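Local coordinates for myosin-I heavy chain (PDB 5EJR), which is an actin-based class VII motor with ATPase activity, involved in early phagocytosis and adhesion, represented here by a MyTH4-FERM unit of its tail, at residues A[214-219]-A[320-325]; A[326-331]-A[407-412]; A[339-344]-A[384-389]; A[347-352]-A[392-397]. All blocks are in the same frame, centred on the assembly; numbering follows the deposited sequence.

Contact 1 (A[214-219]-A[320-325]); sequences IRFIDQ and FELTYC
Ile217 is the main bump of this contact, lodging against Leu322 and Cys325, which lie one helical turn apart on helix 317-332. The CG2 branch does most of the touching: CG2 of Ile217 sits 3.8 Å from CD2 of Leu322 and, in the conformer given for the cysteine, also against SG of Cys325, so one methyl fills the shallow hollow between the two helix side chains. CG1, anti to the backbone N of Ile217 (chi1 -166°), points another way and passes SG of that Cys325 conformer at 3.9 Å. Leu322 answers with a bump of its own, its CD1 reaching CD2 of the Phe216 ring at 4.0 Å on an oblique approach. With Ile217 cut back to an alanine, the hollow between Leu322 and Cys325 is likely to lose its filling. The loop is held in shape by a type I turn from Phe216 to Gln219, closed by Gln219 N to Phe216 O at 3.0 Å, while Asp218 bonds Ser220 and Tyr243. No hydrogen bond crosses the contact. Such an apolar seam, joining the hairpin turn after strand 211-215 to a helix of the next lobe, fits the interface between the ubiquitin-like F1 and helical F2 lobes of a FERM domain.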
loop_
_atom_site.group_PDB
_atom_site.type_symbol
_atom_site.label_atom_id
_atom_site.label_comp_id
_atom_site.label_asym_id
_atom_site.label_seq_id
_atom_site.Cartn_x
_atom_site.Cartn_y
_atom_site.Cartn_z
ATOM N N ILE A 214 -12.858 -1.330 -0.088
ATOM C CA ILE A 214 -12.448 -0.436 1.007
ATOM C C ILE A 214 -13.523 -0.381 2.098
ATOM O O ILE A 214 -14.677 -0.035 1.824
ATOM C CB ILE A 214 -12.010 0.987 0.547
ATOM C CG1 ILE A 214 -11.115 0.971 -0.736
ATOM C CG2 ILE A 214 -11.348 1.766 1.707
ATOM C CD1 ILE A 214 -9.737 0.340 -0.625
ATOM N N ARG A 215 -13.126 -0.693 3.343
ATOM C CA ARG A 215 -14.041 -0.688 4.477
ATOM C C ARG A 215 -14.103 0.669 5.154
ATOM O O ARG A 215 -13.154 1.462 5.067
ATOM C CB ARG A 215 -13.665 -1.768 5.487
ATOM C CG ARG A 215 -13.625 -3.168 4.889
ATOM C CD ARG A 215 -13.748 -4.222 5.957
ATOM N NE ARG A 215 -13.035 -5.444 5.591
ATOM C CZ ARG A 215 -12.879 -6.490 6.396
ATOM N NH1 ARG A 215 -13.402 -6.483 7.618
ATOM N NH2 ARG A 215 -12.204 -7.556 5.985
ATOM N N PHE A 216 -15.230 0.938 5.824
ATOM C CA PHE A 216 -15.436 2.142 6.621
ATOM C C PHE A 216 -15.607 1.658 8.048
ATOM O O PHE A 216 -15.755 0.461 8.266
ATOM C CB PHE A 216 -16.654 2.952 6.142
ATOM C CG PHE A 216 -16.371 3.745 4.892
ATOM C CD1 PHE A 216 -16.381 3.132 3.640
ATOM C CD2 PHE A 216 -16.120 5.112 4.956
ATOM C CE1 PHE A 216 -16.086 3.869 2.478
ATOM C CE2 PHE A 216 -15.842 5.848 3.794
ATOM C CZ PHE A 216 -15.810 5.216 2.567
ATOM N N ILE A 217 -15.568 2.574 9.013
ATOM C CA ILE A 217 -15.673 2.291 10.446
ATOM C C ILE A 217 -16.991 1.560 10.831
ATOM O O ILE A 217 -16.999 0.806 11.798
ATOM C CB ILE A 217 -15.444 3.614 11.254
ATOM C CG1 ILE A 217 -15.197 3.357 12.767
ATOM C CG2 ILE A 217 -16.559 4.632 11.025
ATOM C CD1 ILE A 217 -13.774 2.970 13.119
ATOM N N ASP A 218 -18.076 1.763 10.064
ATOM C CA ASP A 218 -19.370 1.135 10.349
ATOM C C ASP A 218 -19.433 -0.315 9.851
ATOM O O ASP A 218 -20.457 -0.979 10.024
ATOM C CB ASP A 218 -20.546 1.997 9.821
ATOM C CG ASP A 218 -20.679 2.158 8.307
ATOM O OD1 ASP A 218 -19.765 1.726 7.574
ATOM O OD2 ASP A 218 -21.679 2.753 7.862
ATOM N N GLN A 219 -18.315 -0.799 9.250
ATOM C CA GLN A 219 -18.106 -2.138 8.682
ATOM C C GLN A 219 -18.724 -2.271 7.279
ATOM O O GLN A 219 -18.622 -3.333 6.657
ATOM C CB GLN A 219 -18.546 -3.272 9.637
ATOM C CG GLN A 219 -17.760 -3.330 10.937
ATOM C CD GLN A 219 -18.422 -4.248 11.936
ATOM O OE1 GLN A 219 -19.215 -3.816 12.782
ATOM N NE2 GLN A 219 -18.125 -5.541 11.854
ATOM N N PHE A 320 -19.682 13.905 9.929
ATOM C CA PHE A 320 -19.923 13.960 11.366
ATOM C C PHE A 320 -20.261 12.566 11.882
ATOM O O PHE A 320 -19.753 12.162 12.916
ATOM C CB PHE A 320 -21.046 14.931 11.730
ATOM C CG PHE A 320 -21.308 15.010 13.217
ATOM C CD1 PHE A 320 -20.306 15.405 14.099
ATOM C CD2 PHE A 320 -22.554 14.674 13.742
ATOM C CE1 PHE A 320 -20.539 15.431 15.481
ATOM C CE2 PHE A 320 -22.781 14.706 15.134
ATOM C CZ PHE A 320 -21.783 15.110 15.982
ATOM N N GLU A 321 -21.091 11.841 11.137
ATOM C CA GLU A 321 -21.509 10.496 11.504
ATOM C C GLU A 321 -20.319 9.514 11.532
ATOM O O GLU A 321 -20.175 8.739 12.487
ATOM C CB GLU A 321 -22.672 10.028 10.600
ATOM C CG GLU A 321 -23.352 8.738 11.046
ATOM C CD GLU A 321 -23.795 8.675 12.498
ATOM O OE1 GLU A 321 -24.099 9.737 13.087
ATOM O OE2 GLU A 321 -23.839 7.554 13.048
ATOM N N LEU A 322 -19.440 9.596 10.532
ATOM C CA LEU A 322 -18.250 8.756 10.484
ATOM C C LEU A 322 -17.296 9.104 11.598
ATOM O O LEU A 322 -16.664 8.213 12.160
ATOM C CB LEU A 322 -17.541 8.833 9.150
ATOM C CG LEU A 322 -18.200 8.120 7.992
ATOM C CD1 LEU A 322 -17.474 8.465 6.695
ATOM C CD2 LEU A 322 -18.240 6.580 8.209
ATOM N N THR A 323 -17.219 10.403 11.940
ATOM C CA THR A 323 -16.372 10.877 13.037
ATOM C C THR A 323 -16.869 10.349 14.363
ATOM O O THR A 323 -16.060 9.842 15.144
ATOM C CB THR A 323 -16.271 12.406 13.025
ATOM O OG1 THR A 323 -15.745 12.791 11.757
ATOM C CG2 THR A 323 -15.356 12.931 14.139
ATOM N N TYR A 324 -18.178 10.522 14.640
ATOM C CA TYR A 324 -18.773 10.063 15.889
ATOM C C TYR A 324 -18.520 8.546 16.036
ATOM O O TYR A 324 -18.034 8.114 17.074
ATOM C CB TYR A 324 -20.289 10.401 15.946
ATOM C CG TYR A 324 -21.002 9.562 16.989
ATOM C CD1 TYR A 324 -20.739 9.729 18.348
ATOM C CD2 TYR A 324 -21.879 8.549 16.612
ATOM C CE1 TYR A 324 -21.357 8.932 19.303
ATOM C CE2 TYR A 324 -22.470 7.718 17.560
ATOM C CZ TYR A 324 -22.181 7.895 18.900
ATOM O OH TYR A 324 -22.801 7.105 19.823
ATOM N N CYS A 325 -18.858 7.775 14.988
ATOM C CA CYS A 325 -18.682 6.328 14.873
ATOM C C CYS A 325 -17.221 5.919 15.172
ATOM O O CYS A 325 -17.003 4.959 15.904
ATOM C CB CYS A 325 -19.137 5.861 13.492
ATOM S SG CYS A 325 -19.054 4.070 13.230
#

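Contact 2 (A[326-331]-A[407-412]); sequences QIRDEW and LMFINL. With EDO (1,2-ethanediol), chain H.
Phe409 drives its ring edge against the face of Trp331, an edge-to-face (T-shaped) pair with the Phe409 ring centroid 5.8 Å from that of the five-membered ring of Trp331 and the planes at 78°. Both aromatic side chains have CG anti to their own backbone N (chi1 166° in each), which projects them into the space between helices 326-331 and 407-412. Another part of the Phe409 rim meets backbone: Arg328 N lies in the ring plane, 3.7 Å from CE2 of Phe409. Ile327 divides its branches: CG2, anti to the backbone N, goes to CE2 of Phe409 at 3.8 Å, while CG1, beside that N, carries CD1 to CG1 of Ile410 at 3.8 Å. Nearby, O2 of an ethanediol, probably from the crystallisation liquor, accepts from Gln326 NE2 at 2.9 Å and lies 2.7 Å from both OE1 and OE2 of Glu330. Glu330 OE1 also pairs with Arg295 of strand 290-296, and OE2 bonds Tyr336; an alanine here would probably cost both of them this partner. The axes of segments 326-331 and 407-412 come within 10.7 Å and cross at 52°. Helix 341-355 adds Ile347 against both aromatic rings, and Ile413 of helix 402-416 covers Ile327 and Trp331.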
loop_
_atom_site.group_PDB
_atom_site.type_symbol
_atom_site.label_atom_id
_atom_site.label_comp_id
_atom_site.label_asym_id
_atom_site.label_seq_id
_atom_site.Cartn_x
_atom_site.Cartn_y
_atom_site.Cartn_z
ATOM N N GLN A 326 -16.232 6.683 14.663
ATOM C CA GLN A 326 -14.794 6.399 14.859
ATOM C C GLN A 326 -14.367 6.639 16.309
ATOM O O GLN A 326 -13.666 5.803 16.863
ATOM C CB GLN A 326 -13.924 7.226 13.894
ATOM C CG GLN A 326 -12.438 6.955 14.041
ATOM C CD GLN A 326 -11.668 7.671 12.971
ATOM O OE1 GLN A 326 -11.997 7.601 11.798
ATOM N NE2 GLN A 326 -10.652 8.398 13.359
ATOM N N ILE A 327 -14.805 7.743 16.917
ATOM C CA ILE A 327 -14.425 8.062 18.305
ATOM C C ILE A 327 -15.106 7.065 19.262
ATOM O O ILE A 327 -14.491 6.647 20.238
ATOM C CB ILE A 327 -14.786 9.532 18.632
ATOM C CG1 ILE A 327 -13.970 10.485 17.695
ATOM C CG2 ILE A 327 -14.502 9.850 20.125
ATOM C CD1 ILE A 327 -14.647 11.860 17.522
ATOM N N ARG A 328 -16.368 6.707 18.974
ATOM C CA ARG A 328 -17.133 5.745 19.780
ATOM C C ARG A 328 -16.433 4.385 19.749
ATOM O O ARG A 328 -16.300 3.759 20.791
ATOM C CB ARG A 328 -18.583 5.588 19.283
ATOM C CG ARG A 328 -19.488 4.984 20.388
ATOM C CD ARG A 328 -20.759 4.411 19.776
ATOM N NE ARG A 328 -21.744 3.998 20.786
ATOM C CZ ARG A 328 -21.789 2.780 21.336
ATOM N NH1 ARG A 328 -20.886 1.864 21.016
ATOM N NH2 ARG A 328 -22.735 2.478 22.223
ATOM N N ASP A 329 -15.956 3.958 18.568
ATOM C CA ASP A 329 -15.241 2.687 18.386
ATOM C C ASP A 329 -13.940 2.650 19.167
ATOM O O ASP A 329 -13.627 1.635 19.821
ATOM C CB ASP A 329 -15.025 2.393 16.898
ATOM C CG ASP A 329 -14.241 1.122 16.663
ATOM O OD1 ASP A 329 -14.848 0.035 16.723
ATOM O OD2 ASP A 329 -13.010 1.216 16.454
ATOM N N GLU A 330 -13.182 3.778 19.143
ATOM C CA GLU A 330 -11.920 3.904 19.889
ATOM C C GLU A 330 -12.200 3.849 21.392
ATOM O O GLU A 330 -11.427 3.228 22.151
ATOM C CB GLU A 330 -11.221 5.234 19.528
ATOM C CG GLU A 330 -10.646 5.191 18.124
ATOM C CD GLU A 330 -10.270 6.552 17.567
ATOM O OE1 GLU A 330 -9.444 6.597 16.632
ATOM O OE2 GLU A 330 -10.822 7.573 18.034
ATOM N N TRP A 331 -13.291 4.524 21.823
ATOM C CA TRP A 331 -13.734 4.478 23.215
ATOM C C TRP A 331 -14.055 3.006 23.568
ATOM O O TRP A 331 -13.620 2.538 24.622
ATOM C CB TRP A 331 -14.999 5.310 23.410
ATOM C CG TRP A 331 -15.730 5.067 24.708
ATOM C CD1 TRP A 331 -16.919 4.415 24.871
ATOM C CD2 TRP A 331 -15.285 5.431 26.018
ATOM N NE1 TRP A 331 -17.249 4.359 26.208
ATOM C CE2 TRP A 331 -16.249 4.957 26.938
ATOM C CE3 TRP A 331 -14.137 6.084 26.513
ATOM C CZ2 TRP A 331 -16.148 5.195 28.321
ATOM C CZ3 TRP A 331 -14.035 6.316 27.882
ATOM C CH2 TRP A 331 -15.008 5.824 28.775
ATOM N N LEU A 407 -22.251 15.320 20.022
ATOM C CA LEU A 407 -21.330 16.440 20.253
ATOM C C LEU A 407 -20.859 16.460 21.700
ATOM O O LEU A 407 -19.692 16.747 21.950
ATOM C CB LEU A 407 -22.006 17.794 19.902
ATOM C CG LEU A 407 -22.308 18.057 18.420
ATOM C CD1 LEU A 407 -23.290 19.215 18.248
ATOM C CD2 LEU A 407 -21.059 18.383 17.661
ATOM N N MET A 408 -21.767 16.131 22.651
ATOM C CA MET A 408 -21.496 16.082 24.092
ATOM C C MET A 408 -20.505 14.943 24.356
ATOM O O MET A 408 -19.592 15.097 25.159
ATOM C CB MET A 408 -22.795 15.782 24.872
ATOM C CG MET A 408 -23.683 16.968 25.123
ATOM S SD MET A 408 -25.238 16.463 25.955
ATOM C CE MET A 408 -24.637 16.064 27.601
ATOM N N PHE A 409 -20.739 13.787 23.725
ATOM C CA PHE A 409 -19.848 12.626 23.857
ATOM C C PHE A 409 -18.437 13.001 23.354
ATOM O O PHE A 409 -17.467 12.820 24.078
ATOM C CB PHE A 409 -20.412 11.433 23.069
ATOM C CG PHE A 409 -19.420 10.306 22.858
ATOM C CD1 PHE A 409 -18.927 9.576 23.938
ATOM C CD2 PHE A 409 -18.929 10.021 21.589
ATOM C CE1 PHE A 409 -18.002 8.541 23.739
ATOM C CE2 PHE A 409 -17.998 8.997 21.395
ATOM C CZ PHE A 409 -17.529 8.277 22.475
ATOM N N ILE A 410 -18.345 13.595 22.141
ATOM C CA ILE A 410 -17.043 14.002 21.605
ATOM C C ILE A 410 -16.377 15.042 22.509
ATOM O O ILE A 410 -15.197 14.924 22.764
ATOM C CB ILE A 410 -17.127 14.467 20.131
ATOM C CG1 ILE A 410 -17.655 13.311 19.235
ATOM C CG2 ILE A 410 -15.756 14.970 19.667
ATOM C CD1 ILE A 410 -18.336 13.708 17.907
ATOM N N ASN A 411 -17.137 16.006 23.022
ATOM C CA ASN A 411 -16.597 17.028 23.921
ATOM C C ASN A 411 -15.971 16.396 25.169
ATOM O O ASN A 411 -14.889 16.778 25.593
ATOM C CB ASN A 411 -17.689 18.041 24.322
ATOM C CG ASN A 411 -17.158 19.120 25.252
ATOM O OD1 ASN A 411 -16.210 19.873 24.952
ATOM N ND2 ASN A 411 -17.701 19.152 26.429
ATOM N N LEU A 412 -16.671 15.433 25.761
ATOM C CA LEU A 412 -16.167 14.765 26.965
ATOM C C LEU A 412 -14.911 13.960 26.715
ATOM O O LEU A 412 -13.948 14.131 27.437
ATOM C CB LEU A 412 -17.271 13.930 27.590
ATOM C CG LEU A 412 -18.172 14.802 28.422
ATOM C CD1 LEU A 412 -19.542 14.229 28.504
ATOM C CD2 LEU A 412 -17.561 15.057 29.801
HETATM C C1 EDO H . -9.473 10.958 17.784
HETATM O O1 EDO H . -8.110 10.596 17.812
HETATM C C2 EDO H . -10.307 10.435 16.573
HETATM O O2 EDO H . -9.901 9.192 16.030
#

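Contact 3 (A[339-344]-A[384-389]); sequences VNEKDS and KVWISM
The indole of Trp386 is the flat group here, and the outer corner of its six-membered ring meets helix 341-344. CH2 of Trp386 lies 3.8 Å from CG of Glu341 and equally 3.8 Å from CB of Ser344, while CZ3 of Trp386 comes within 3.6 Å of Glu341 O; the serine carbon and the carbonyl oxygen both approach obliquely. The carboxylate of Glu341 is turned 74° from the indole plane, with the two side chains crossing nearly at right angles. Met389, bent at its last torsion (chi3 81°), brings CE to 3.8 Å from CB of Glu341. At the start of the helix Asn340 is the N-cap: its OD1 accepts from Asp343 N at 2.9 Å, and the N-H points almost straight at it (169°). Beyond the contact, Glu341 OE2 is bonded by Ser380 and Gln381, and Trp386 NE1 donates to Leu378 O. The chemistry is therefore divided: the aliphatic stem of Glu341 packs on Trp386 and Met389, while OE2 of its carboxylate and the indole N-H have partners elsewhere, so van der Waals contact alone joins the two segments.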
loop_
_atom_site.group_PDB
_atom_site.type_symbol
_atom_site.label_atom_id
_atom_site.label_comp_id
_atom_site.label_asym_id
_atom_site.label_seq_id
_atom_site.Cartn_x
_atom_site.Cartn_y
_atom_site.Cartn_z
ATOM N N VAL A 339 -9.469 8.854 32.032
ATOM C CA VAL A 339 -10.804 9.175 32.499
ATOM C C VAL A 339 -11.092 8.491 33.839
ATOM O O VAL A 339 -10.697 7.342 34.036
ATOM C CB VAL A 339 -11.726 8.756 31.306
ATOM C CG1 VAL A 339 -12.074 7.272 31.298
ATOM C CG2 VAL A 339 -12.942 9.635 31.150
ATOM N N ASN A 340 -11.679 9.225 34.800
ATOM C CA ASN A 340 -12.016 8.614 36.076
ATOM C C ASN A 340 -13.397 7.908 35.963
ATOM O O ASN A 340 -14.052 8.025 34.923
ATOM C CB ASN A 340 -11.909 9.613 37.240
ATOM C CG ASN A 340 -13.039 10.610 37.401
ATOM O OD1 ASN A 340 -13.934 10.733 36.565
ATOM N ND2 ASN A 340 -13.035 11.330 38.519
ATOM N N GLU A 341 -13.827 7.186 37.011
ATOM C CA GLU A 341 -15.099 6.445 37.025
ATOM C C GLU A 341 -16.343 7.336 36.848
ATOM O O GLU A 341 -17.275 6.934 36.154
ATOM C CB GLU A 341 -15.207 5.569 38.271
ATOM C CG GLU A 341 -14.195 4.425 38.228
ATOM C CD GLU A 341 -13.873 3.717 39.534
ATOM O OE1 GLU A 341 -14.369 4.157 40.597
ATOM O OE2 GLU A 341 -13.135 2.704 39.491
ATOM N N LYS A 342 -16.353 8.530 37.451
ATOM C CA LYS A 342 -17.456 9.499 37.293
ATOM C C LYS A 342 -17.549 9.949 35.821
ATOM O O LYS A 342 -18.624 9.875 35.247
ATOM C CB LYS A 342 -17.300 10.708 38.229
ATOM C CG LYS A 342 -18.560 11.586 38.235
ATOM C CD LYS A 342 -18.426 12.834 39.086
ATOM C CE LYS A 342 -19.710 13.639 39.107
ATOM N NZ LYS A 342 -19.862 14.494 37.899
ATOM N N ASP A 343 -16.423 10.336 35.197
ATOM C CA ASP A 343 -16.380 10.729 33.785
ATOM C C ASP A 343 -16.837 9.595 32.889
ATOM O O ASP A 343 -17.547 9.844 31.907
ATOM C CB ASP A 343 -14.955 11.154 33.372
ATOM C CG ASP A 343 -14.416 12.387 34.085
ATOM O OD1 ASP A 343 -15.237 13.186 34.599
ATOM O OD2 ASP A 343 -13.168 12.555 34.127
ATOM N N SER A 344 -16.438 8.336 33.218
ATOM C CA SER A 344 -16.827 7.190 32.384
ATOM C C SER A 344 -18.314 6.929 32.475
ATOM O O SER A 344 -18.923 6.519 31.488
ATOM C CB SER A 344 -16.060 5.930 32.784
ATOM O OG SER A 344 -14.679 6.044 32.480
ATOM N N LYS A 384 -22.163 -4.254 38.776
ATOM C CA LYS A 384 -23.279 -3.829 39.614
ATOM C C LYS A 384 -23.028 -2.432 40.163
ATOM O O LYS A 384 -23.971 -1.655 40.286
ATOM C CB LYS A 384 -23.487 -4.809 40.782
ATOM C CG LYS A 384 -24.226 -6.078 40.401
ATOM C CD LYS A 384 -24.203 -7.022 41.620
ATOM C CE LYS A 384 -24.894 -8.339 41.388
ATOM N NZ LYS A 384 -24.855 -9.188 42.610
ATOM N N VAL A 385 -21.763 -2.085 40.443
ATOM C CA VAL A 385 -21.398 -0.739 40.916
ATOM C C VAL A 385 -21.497 0.247 39.713
ATOM O O VAL A 385 -21.978 1.365 39.862
ATOM C CB VAL A 385 -20.010 -0.698 41.619
ATOM C CG1 VAL A 385 -19.635 0.735 42.019
ATOM C CG2 VAL A 385 -19.970 -1.633 42.834
ATOM N N TRP A 386 -21.088 -0.193 38.529
ATOM C CA TRP A 386 -21.211 0.620 37.318
ATOM C C TRP A 386 -22.677 0.934 37.017
ATOM O O TRP A 386 -23.002 2.076 36.742
ATOM C CB TRP A 386 -20.567 -0.086 36.132
ATOM C CG TRP A 386 -19.087 0.054 36.128
ATOM C CD1 TRP A 386 -18.167 -0.939 36.320
ATOM C CD2 TRP A 386 -18.345 1.247 35.853
ATOM N NE1 TRP A 386 -16.904 -0.448 36.133
ATOM C CE2 TRP A 386 -16.978 0.899 35.874
ATOM C CE3 TRP A 386 -18.708 2.571 35.540
ATOM C CZ2 TRP A 386 -15.961 1.837 35.658
ATOM C CZ3 TRP A 386 -17.696 3.502 35.292
ATOM C CH2 TRP A 386 -16.346 3.132 35.344
ATOM N N ILE A 387 -23.575 -0.068 37.138
ATOM C CA ILE A 387 -25.011 0.137 36.931
ATOM C C ILE A 387 -25.514 1.278 37.837
ATOM O O ILE A 387 -26.144 2.214 37.353
ATOM C CB ILE A 387 -25.789 -1.187 37.184
ATOM C CG1 ILE A 387 -25.558 -2.157 36.005
ATOM C CG2 ILE A 387 -27.288 -0.888 37.395
ATOM C CD1 ILE A 387 -26.073 -3.710 36.266
ATOM N N SER A 388 -25.185 1.203 39.133
ATOM C CA SER A 388 -25.546 2.201 40.130
ATOM C C SER A 388 -24.969 3.607 39.787
ATOM O O SER A 388 -25.693 4.595 39.889
ATOM C CB SER A 388 -25.053 1.756 41.502
ATOM O OG SER A 388 -25.572 2.636 42.482
ATOM N N MET A 389 -23.684 3.691 39.389
ATOM C CA MET A 389 -23.042 4.973 39.050
ATOM C C MET A 389 -23.652 5.578 37.766
ATOM O O MET A 389 -23.860 6.778 37.686
ATOM C CB MET A 389 -21.522 4.811 38.915
ATOM C CG MET A 389 -20.826 4.635 40.238
ATOM S SD MET A 389 -19.042 4.487 40.037
ATOM C CE MET A 389 -18.608 6.247 39.876
#

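Contact 4 (A[347-352]-A[392-397]); sequences IAAILI and SQIFEL
Ala349 and Ile394 make the central apolar contact, CB of the alanine lying 3.7 Å from CG1 of the isoleucine. Their CA atoms are just 5.4 Å apart, a close backbone approach that the small alanine side chain permits. Further along the same face, CG2 of Ile352 meets CD1 of Ile394 at 4.2 Å, and CB of Gln393 adds an aliphatic touch to CB of Ala349 at 4.0 Å before its chain bends away (chi2 -57°). CD2 of Leu397 reaches CG1 of Ile350 more loosely, at 4.4 Å. A second kind of contact is side chain on backbone: CD2 of Leu397 rests 3.7 Å from Ala349 O. No hydrogen bond crosses between the segments. Within one of them, Leu397 N to Ile394 O at 3.1 Å closes the type I turn that carries Leu397 back toward helix 347-352. Leu362, from a loop, touches both Ile352 and Ile394. This is close helix-to-helix packing through an alanine, flanked by the type I turn from Ile394 to Leu397, within the all-helical F2 lobe of the FERM domain.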
loop_
_atom_site.group_PDB
_atom_site.type_symbol
_atom_site.label_atom_id
_atom_site.label_comp_id
_atom_site.label_asym_id
_atom_site.label_seq_id
_atom_site.Cartn_x
_atom_site.Cartn_y
_atom_site.Cartn_z
ATOM N N ILE A 347 -20.107 9.333 30.355
ATOM C CA ILE A 347 -19.973 8.891 28.964
ATOM C C ILE A 347 -20.957 7.777 28.695
ATOM O O ILE A 347 -21.702 7.834 27.727
ATOM C CB ILE A 347 -18.506 8.523 28.591
ATOM C CG1 ILE A 347 -17.630 9.820 28.554
ATOM C CG2 ILE A 347 -18.447 7.794 27.225
ATOM C CD1 ILE A 347 -16.056 9.562 28.791
ATOM N N ALA A 348 -20.983 6.776 29.591
ATOM C CA ALA A 348 -21.901 5.649 29.483
ATOM C C ALA A 348 -23.342 6.165 29.457
ATOM O O ALA A 348 -24.069 5.785 28.553
ATOM C CB ALA A 348 -21.664 4.692 30.646
ATOM N N ALA A 349 -23.704 7.162 30.324
ATOM C CA ALA A 349 -25.068 7.741 30.331
ATOM C C ALA A 349 -25.474 8.356 29.000
ATOM O O ALA A 349 -26.587 8.099 28.539
ATOM C CB ALA A 349 -25.252 8.737 31.471
ATOM N N ILE A 350 -24.560 9.133 28.363
ATOM C CA ILE A 350 -24.831 9.763 27.066
ATOM C C ILE A 350 -25.022 8.713 26.012
ATOM O O ILE A 350 -25.951 8.803 25.233
ATOM C CB ILE A 350 -23.691 10.757 26.660
ATOM C CG1 ILE A 350 -23.638 11.940 27.609
ATOM C CG2 ILE A 350 -23.877 11.227 25.206
ATOM C CD1 ILE A 350 -22.333 12.685 27.529
ATOM N N LEU A 351 -24.095 7.750 25.934
ATOM C CA LEU A 351 -24.156 6.688 24.938
ATOM C C LEU A 351 -25.396 5.822 25.075
ATOM O O LEU A 351 -25.911 5.343 24.064
ATOM C CB LEU A 351 -22.862 5.840 24.940
ATOM C CG LEU A 351 -21.552 6.579 24.527
ATOM C CD1 LEU A 351 -20.407 5.616 24.457
ATOM C CD2 LEU A 351 -21.690 7.244 23.171
ATOM N N ILE A 352 -25.891 5.645 26.307
ATOM C CA ILE A 352 -27.153 4.897 26.546
ATOM C C ILE A 352 -28.332 5.725 25.977
ATOM O O ILE A 352 -29.155 5.180 25.249
ATOM C CB ILE A 352 -27.321 4.550 28.065
ATOM C CG1 ILE A 352 -26.353 3.403 28.452
ATOM C CG2 ILE A 352 -28.804 4.167 28.410
ATOM C CD1 ILE A 352 -26.138 3.228 29.979
ATOM N N SER A 392 -27.152 6.946 38.428
ATOM C CA SER A 392 -27.037 8.282 39.026
ATOM C C SER A 392 -26.799 9.413 37.978
ATOM O O SER A 392 -27.405 10.476 38.081
ATOM C CB SER A 392 -25.976 8.300 40.120
ATOM O OG SER A 392 -26.420 7.566 41.250
ATOM N N GLN A 393 -25.952 9.168 36.975
ATOM C CA GLN A 393 -25.668 10.166 35.931
ATOM C C GLN A 393 -26.844 10.382 34.991
ATOM O O GLN A 393 -27.065 11.513 34.524
ATOM C CB GLN A 393 -24.378 9.841 35.165
ATOM C CG GLN A 393 -23.151 9.846 36.091
ATOM C CD GLN A 393 -22.972 11.165 36.816
ATOM O OE1 GLN A 393 -23.233 12.252 36.278
ATOM N NE2 GLN A 393 -22.602 11.090 38.085
ATOM N N ILE A 394 -27.615 9.295 34.733
ATOM C CA ILE A 394 -28.818 9.334 33.902
ATOM C C ILE A 394 -29.856 10.318 34.517
ATOM O O ILE A 394 -30.494 11.061 33.762
ATOM C CB ILE A 394 -29.363 7.909 33.598
ATOM C CG1 ILE A 394 -28.405 7.188 32.602
ATOM C CG2 ILE A 394 -30.808 7.955 33.050
ATOM C CD1 ILE A 394 -28.681 5.723 32.325
ATOM N N PHE A 395 -29.954 10.375 35.881
ATOM C CA PHE A 395 -30.809 11.336 36.608
ATOM C C PHE A 395 -30.432 12.803 36.290
ATOM O O PHE A 395 -31.286 13.683 36.384
ATOM C CB PHE A 395 -30.665 11.164 38.128
ATOM C CG PHE A 395 -31.210 9.886 38.721
ATOM C CD1 PHE A 395 -32.431 9.369 38.304
ATOM C CD2 PHE A 395 -30.534 9.234 39.741
ATOM C CE1 PHE A 395 -32.933 8.189 38.862
ATOM C CE2 PHE A 395 -31.031 8.047 40.286
ATOM C CZ PHE A 395 -32.222 7.534 39.842
ATOM N N GLU A 396 -29.147 13.064 35.975
ATOM C CA GLU A 396 -28.656 14.415 35.692
ATOM C C GLU A 396 -28.718 14.772 34.208
ATOM O O GLU A 396 -28.378 15.891 33.830
ATOM C CB GLU A 396 -27.253 14.619 36.277
ATOM C CG GLU A 396 -27.256 14.650 37.797
ATOM C CD GLU A 396 -25.904 14.828 38.455
ATOM O OE1 GLU A 396 -25.248 15.865 38.203
ATOM O OE2 GLU A 396 -25.523 13.952 39.268
ATOM N N LEU A 397 -29.203 13.835 33.379
ATOM C CA LEU A 397 -29.304 13.994 31.937
ATOM C C LEU A 397 -30.685 14.437 31.506
ATOM O O LEU A 397 -31.675 13.745 31.753
ATOM C CB LEU A 397 -28.881 12.691 31.218
ATOM C CG LEU A 397 -27.772 12.804 30.169
ATOM C CD1 LEU A 397 -26.455 13.182 30.802
ATOM C CD2 LEU A 397 -27.588 11.503 29.442
#

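Contact 2 is the buried one of the four; contacts 1, 3 and 4 are partly buried. Contacts 1 and 2 share helix 317-332, one face of which meets the ubiquitin-like lobe and another helix 402-416, and they touch through Tyr324 and Phe409. Contacts 3 and 4 lie at successive levels of the same pair, helices 341-355 and 383-394, their centres about 10 Å apart, and both are nested within the loop that contact 2 closes. None is bridged by a hydrogen bond between its segments. Chemistry follows place: the aromatic pair belongs to the buried contact within the helical lobe, whereas contact 3 keeps an acid and a methionine at its margin and contact 4 relies on small and branched aliphatic side chains.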